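Local coordinates for protein 4-amino-4-deoxy-L-arabinose transferase or related glycosyltransferases of PMT family (Cupriavidus metallidurans, PDB 5EZM) that probably transfers aminoarabinose from a polyprenyl phosphate carrier to lipid A in the bacterial membrane, as a zinc-binding integral membrane glycosyltransferase of the GT-C fold, at residues A[477-491]-A[497-510]. Sequence-based numbering, arbitrary orientation.
Sequences LTPEMPLYGVQMLDH and LRHPLMMVGQADEL
Tyr-484 and Met-502 lie side by side on one face of a short parallel ladder, the sulfur SD 3.6 Å from ring atom CE1 in an oblique Met-aromatic contact. Val-504 continues this row: its CG2, anti to the carbonyl carbon, fits against CB and CD1 of Tyr-484. Four backbone hydrogen bonds tie strand 483-486 to strand 502-504, from Met-502 N to Leu-483 O through to the fourth, given to Val-504 O by Gln-487 N, one residue beyond strand 483-486. On the other face the Leu-501 and Met-503 side chains run past the bare backbone of Gly-485. Leu-483 drives CD2 between the methyls of Leu-497 and Leu-501, 3.6 Å from CD1 of the former and CD2 of the latter. Farther back, the His-499 ring plugs the bend at 478-482: NE2 gives a weak bond to Met-481 O at its edge (2.7 Å), ND1 holds Pro-500 O, and Leu-477 CD2 lies over one face in a CH-pi contact. At the far end Leu-489 CD1 meets both Met-503 SD (3.9 Å) and Leu-510 CD1 (3.6 Å), which lie on one side of it, while CD2 rests on Glu-509, whose side chain lies about 5 Å from the bound zinc and forms a salt bridge to Arg-61. Helix 493-497 makes the beta-alpha-beta crossover; strand 502-504 edges the mixed sheet, strand 539-542 flanks 483-486, and helix 525-534 packs over the Tyr-484 and Val-504 face.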
loop_
_atom_site.group_PDB
_atom_site.type_symbol
_atom_site.label_atom_id
_atom_site.label_comp_id
_atom_site.label_asym_id
_atom_site.label_seq_id
_atom_site.Cartn_x
_atom_site.Cartn_y
_atom_site.Cartn_z
ATOM N N LEU A 477 8.814 24.716 -19.146
ATOM C CA LEU A 477 8.182 25.037 -17.872
ATOM C C LEU A 477 9.243 25.355 -16.824
ATOM O O LEU A 477 10.199 24.594 -16.643
ATOM C CB LEU A 477 7.301 23.881 -17.400
ATOM C CG LEU A 477 6.587 24.063 -16.057
ATOM C CD1 LEU A 477 5.587 25.208 -16.130
ATOM C CD2 LEU A 477 5.900 22.772 -15.618
ATOM N N THR A 478 9.065 26.476 -16.134
ATOM C CA THR A 478 9.946 26.933 -15.074
ATOM C C THR A 478 9.248 26.836 -13.721
ATOM O O THR A 478 8.015 26.776 -13.651
ATOM C CB THR A 478 10.376 28.384 -15.328
ATOM O OG1 THR A 478 9.253 29.253 -15.141
ATOM C CG2 THR A 478 10.897 28.541 -16.746
ATOM N N PRO A 479 10.006 26.805 -12.616
ATOM C CA PRO A 479 9.353 26.705 -11.300
ATOM C C PRO A 479 8.521 27.923 -10.934
ATOM O O PRO A 479 7.535 27.781 -10.201
ATOM C CB PRO A 479 10.530 26.509 -10.333
ATOM C CG PRO A 479 11.722 26.997 -11.071
ATOM C CD PRO A 479 11.469 26.685 -12.510
ATOM N N GLU A 480 8.878 29.114 -11.416
ATOM C CA GLU A 480 8.061 30.291 -11.149
ATOM C C GLU A 480 6.830 30.373 -12.043
ATOM O O GLU A 480 5.973 31.231 -11.811
ATOM C CB GLU A 480 8.895 31.568 -11.303
ATOM C CG GLU A 480 9.524 31.759 -12.675
ATOM C CD GLU A 480 10.880 31.082 -12.802
ATOM O OE1 GLU A 480 11.273 30.349 -11.867
ATOM O OE2 GLU A 480 11.554 31.291 -13.835
ATOM N N MET A 481 6.723 29.512 -13.051
ATOM C CA MET A 481 5.555 29.490 -13.918
ATOM C C MET A 481 4.427 28.696 -13.266
ATOM O O MET A 481 4.673 27.646 -12.668
ATOM C CB MET A 481 5.892 28.861 -15.263
ATOM C CG MET A 481 6.252 29.839 -16.347
ATOM S SD MET A 481 6.494 28.970 -17.903
ATOM C CE MET A 481 4.912 28.150 -18.054
ATOM N N PRO A 482 3.187 29.164 -13.372
ATOM C CA PRO A 482 2.058 28.348 -12.921
ATOM C C PRO A 482 1.821 27.178 -13.861
ATOM O O PRO A 482 2.051 27.260 -15.070
ATOM C CB PRO A 482 0.874 29.323 -12.947
ATOM C CG PRO A 482 1.471 30.677 -13.048
ATOM C CD PRO A 482 2.763 30.515 -13.773
ATOM N N LEU A 483 1.359 26.074 -13.286
ATOM C CA LEU A 483 0.886 24.922 -14.048
ATOM C C LEU A 483 -0.538 24.653 -13.565
ATOM O O LEU A 483 -0.754 23.913 -12.599
ATOM C CB LEU A 483 1.799 23.715 -13.869
ATOM C CG LEU A 483 1.340 22.438 -14.579
ATOM C CD1 LEU A 483 1.287 22.636 -16.089
ATOM C CD2 LEU A 483 2.231 21.259 -14.209
ATOM N N TYR A 484 -1.506 25.275 -14.231
ATOM C CA TYR A 484 -2.893 25.175 -13.803
ATOM C C TYR A 484 -3.436 23.772 -14.031
ATOM O O TYR A 484 -3.204 23.158 -15.075
ATOM C CB TYR A 484 -3.758 26.183 -14.555
ATOM C CG TYR A 484 -3.382 27.625 -14.324
ATOM C CD1 TYR A 484 -3.710 28.267 -13.139
ATOM C CD2 TYR A 484 -2.713 28.351 -15.298
ATOM C CE1 TYR A 484 -3.374 29.585 -12.926
ATOM C CE2 TYR A 484 -2.375 29.670 -15.095
ATOM C CZ TYR A 484 -2.707 30.284 -13.909
ATOM O OH TYR A 484 -2.369 31.603 -13.703
ATOM N N GLY A 485 -4.160 23.264 -13.041
ATOM C CA GLY A 485 -4.907 22.036 -13.206
ATOM C C GLY A 485 -6.367 22.350 -13.446
ATOM O O GLY A 485 -7.122 22.583 -12.498
ATOM N N VAL A 486 -6.773 22.375 -14.711
ATOM C CA VAL A 486 -8.114 22.810 -15.080
ATOM C C VAL A 486 -9.105 21.687 -14.820
ATOM O O VAL A 486 -9.336 20.835 -15.687
ATOM C CB VAL A 486 -8.159 23.264 -16.549
ATOM C CG1 VAL A 486 -9.484 23.949 -16.850
ATOM C CG2 VAL A 486 -6.987 24.189 -16.847
ATOM N N GLN A 487 -9.696 21.683 -13.623
ATOM C CA GLN A 487 -10.632 20.641 -13.200
ATOM C C GLN A 487 -10.039 19.248 -13.396
ATOM O O GLN A 487 -10.706 18.318 -13.856
ATOM C CB GLN A 487 -11.970 20.779 -13.928
ATOM C CG GLN A 487 -12.763 22.001 -13.501
ATOM C CD GLN A 487 -14.138 22.057 -14.132
ATOM O OE1 GLN A 487 -14.358 21.529 -15.224
ATOM N NE2 GLN A 487 -15.077 22.694 -13.441
ATOM N N MET A 488 -8.765 19.106 -13.042
ATOM C CA MET A 488 -8.063 17.833 -13.175
ATOM C C MET A 488 -6.978 17.775 -12.115
ATOM O O MET A 488 -6.061 18.604 -12.119
ATOM C CB MET A 488 -7.462 17.664 -14.573
ATOM C CG MET A 488 -6.381 16.594 -14.649
ATOM S SD MET A 488 -5.973 16.082 -16.331
ATOM C CE MET A 488 -7.308 14.941 -16.684
ATOM N N LEU A 489 -7.085 16.808 -11.209
ATOM C CA LEU A 489 -6.076 16.587 -10.178
ATOM C C LEU A 489 -5.153 15.492 -10.693
ATOM O O LEU A 489 -5.349 14.307 -10.420
ATOM C CB LEU A 489 -6.714 16.217 -8.844
ATOM C CG LEU A 489 -5.745 15.975 -7.683
ATOM C CD1 LEU A 489 -4.736 17.111 -7.576
ATOM C CD2 LEU A 489 -6.504 15.799 -6.370
ATOM N N ASP A 490 -4.147 15.894 -11.462
ATOM C CA ASP A 490 -3.158 14.946 -11.954
ATOM C C ASP A 490 -2.266 14.510 -10.799
ATOM O O ASP A 490 -1.621 15.343 -10.155
ATOM C CB ASP A 490 -2.331 15.571 -13.072
ATOM C CG ASP A 490 -1.700 14.535 -13.974
ATOM O OD1 ASP A 490 -1.674 14.760 -15.200
ATOM O OD2 ASP A 490 -1.238 13.491 -13.463
ATOM N N HIS A 491 -2.233 13.208 -10.528
ATOM C CA HIS A 491 -1.532 12.708 -9.355
ATOM C C HIS A 491 -0.087 12.311 -9.626
ATOM O O HIS A 491 0.679 12.148 -8.670
ATOM C CB HIS A 491 -2.275 11.506 -8.771
ATOM C CG HIS A 491 -3.602 11.849 -8.168
ATOM N ND1 HIS A 491 -3.725 12.449 -6.934
ATOM C CD2 HIS A 491 -4.862 11.663 -8.624
ATOM C CE1 HIS A 491 -5.005 12.619 -6.655
ATOM N NE2 HIS A 491 -5.717 12.149 -7.664
ATOM N N LEU A 497 7.374 16.357 -12.918
ATOM C CA LEU A 497 7.833 17.690 -13.283
ATOM C C LEU A 497 8.562 18.400 -12.150
ATOM O O LEU A 497 9.181 19.441 -12.398
ATOM C CB LEU A 497 6.652 18.547 -13.743
ATOM C CG LEU A 497 6.059 18.161 -15.095
ATOM C CD1 LEU A 497 4.797 18.954 -15.366
ATOM C CD2 LEU A 497 7.078 18.374 -16.200
ATOM N N ARG A 498 8.517 17.858 -10.932
ATOM C CA ARG A 498 9.003 18.548 -9.738
ATOM C C ARG A 498 8.378 19.938 -9.647
ATOM O O ARG A 498 9.053 20.943 -9.413
ATOM C CB ARG A 498 10.534 18.628 -9.725
ATOM C CG ARG A 498 11.261 17.363 -10.172
ATOM C CD ARG A 498 11.157 16.260 -9.141
ATOM N NE ARG A 498 12.155 15.208 -9.340
ATOM C CZ ARG A 498 11.909 14.028 -9.905
ATOM N NH1 ARG A 498 10.687 13.737 -10.335
ATOM N NH2 ARG A 498 12.882 13.134 -10.034
ATOM N N HIS A 499 7.062 19.989 -9.853
ATOM C CA HIS A 499 6.349 21.254 -9.989
ATOM C C HIS A 499 4.883 21.090 -9.596
ATOM O O HIS A 499 4.170 20.273 -10.192
ATOM C CB HIS A 499 6.469 21.764 -11.424
ATOM C CG HIS A 499 6.033 23.183 -11.605
ATOM N ND1 HIS A 499 4.717 23.576 -11.503
ATOM C CD2 HIS A 499 6.739 24.303 -11.898
ATOM C CE1 HIS A 499 4.631 24.877 -11.716
ATOM N NE2 HIS A 499 5.843 25.342 -11.960
ATOM N N PRO A 500 4.398 21.843 -8.614
ATOM C CA PRO A 500 3.023 21.657 -8.143
ATOM C C PRO A 500 2.002 22.234 -9.108
ATOM O O PRO A 500 2.279 23.147 -9.888
ATOM C CB PRO A 500 2.991 22.419 -6.810
ATOM C CG PRO A 500 4.423 22.730 -6.489
ATOM C CD PRO A 500 5.122 22.829 -7.802
ATOM N N LEU A 501 0.793 21.683 -9.030
ATOM C CA LEU A 501 -0.333 22.200 -9.793
ATOM C C LEU A 501 -0.985 23.360 -9.055
ATOM O O LEU A 501 -1.094 23.351 -7.826
ATOM C CB LEU A 501 -1.376 21.105 -10.025
ATOM C CG LEU A 501 -1.071 19.961 -10.988
ATOM C CD1 LEU A 501 -2.227 18.981 -10.988
ATOM C CD2 LEU A 501 -0.828 20.500 -12.385
ATOM N N MET A 502 -1.429 24.360 -9.810
ATOM C CA MET A 502 -2.312 25.391 -9.278
ATOM C C MET A 502 -3.738 25.006 -9.645
ATOM O O MET A 502 -4.144 25.133 -10.806
ATOM C CB MET A 502 -1.961 26.776 -9.811
ATOM C CG MET A 502 -2.921 27.845 -9.324
ATOM S SD MET A 502 -2.277 29.509 -9.531
ATOM C CE MET A 502 -0.794 29.397 -8.528
ATOM N N MET A 503 -4.491 24.530 -8.657
ATOM C CA MET A 503 -5.801 23.950 -8.917
ATOM C C MET A 503 -6.771 25.002 -9.439
ATOM O O MET A 503 -6.854 26.115 -8.905
ATOM C CB MET A 503 -6.349 23.297 -7.651
ATOM C CG MET A 503 -5.582 22.057 -7.231
ATOM S SD MET A 503 -5.447 20.856 -8.572
ATOM C CE MET A 503 -7.165 20.436 -8.849
ATOM N N VAL A 504 -7.506 24.641 -10.488
ATOM C CA VAL A 504 -8.494 25.506 -11.124
ATOM C C VAL A 504 -9.836 24.794 -11.078
ATOM O O VAL A 504 -9.962 23.666 -11.569
ATOM C CB VAL A 504 -8.106 25.846 -12.571
ATOM C CG1 VAL A 504 -9.234 26.594 -13.256
ATOM C CG2 VAL A 504 -6.819 26.655 -12.601
ATOM N N GLY A 505 -10.837 25.451 -10.497
ATOM C CA GLY A 505 -12.158 24.862 -10.399
ATOM C C GLY A 505 -12.244 23.762 -9.363
ATOM O O GLY A 505 -11.648 23.870 -8.289
ATOM N N GLN A 506 -12.981 22.694 -9.675
ATOM C CA GLN A 506 -13.178 21.599 -8.732
ATOM C C GLN A 506 -11.848 20.950 -8.373
ATOM O O GLN A 506 -11.208 20.315 -9.218
ATOM C CB GLN A 506 -14.144 20.564 -9.308
ATOM C CG GLN A 506 -15.522 21.110 -9.672
ATOM C CD GLN A 506 -16.441 21.271 -8.473
ATOM O OE1 GLN A 506 -15.992 21.525 -7.355
ATOM N NE2 GLN A 506 -17.740 21.115 -8.702
ATOM N N ALA A 507 -11.431 21.108 -7.120
ATOM C CA ALA A 507 -10.141 20.621 -6.656
ATOM C C ALA A 507 -10.193 19.188 -6.143
ATOM O O ALA A 507 -9.165 18.674 -5.685
ATOM C CB ALA A 507 -9.598 21.541 -5.558
ATOM N N ASP A 508 -11.353 18.540 -6.206
ATOM C CA ASP A 508 -11.518 17.147 -5.781
ATOM C C ASP A 508 -11.117 17.072 -4.308
ATOM O O ASP A 508 -11.596 17.893 -3.510
ATOM C CB ASP A 508 -10.739 16.249 -6.738
ATOM C CG ASP A 508 -10.997 14.777 -6.499
ATOM O OD1 ASP A 508 -12.075 14.289 -6.903
ATOM O OD2 ASP A 508 -10.119 14.108 -5.911
ATOM N N GLU A 509 -10.244 16.145 -3.908
ATOM C CA GLU A 509 -9.830 16.018 -2.515
ATOM C C GLU A 509 -9.027 17.214 -2.020
ATOM O O GLU A 509 -8.734 17.287 -0.821
ATOM C CB GLU A 509 -9.011 14.743 -2.335
ATOM C CG GLU A 509 -7.608 14.845 -2.898
ATOM C CD GLU A 509 -7.081 13.516 -3.393
ATOM O OE1 GLU A 509 -7.816 12.825 -4.131
ATOM O OE2 GLU A 509 -5.935 13.159 -3.042
ATOM N N LEU A 510 -8.652 18.140 -2.901
ATOM C CA LEU A 510 -7.993 19.373 -2.496
ATOM C C LEU A 510 -8.976 20.510 -2.254
ATOM O O LEU A 510 -8.548 21.606 -1.866
ATOM C CB LEU A 510 -6.958 19.788 -3.547
ATOM C CG LEU A 510 -5.690 18.933 -3.579
ATOM C CD1 LEU A 510 -4.787 19.335 -4.732
ATOM C CD2 LEU A 510 -4.947 19.040 -2.256
#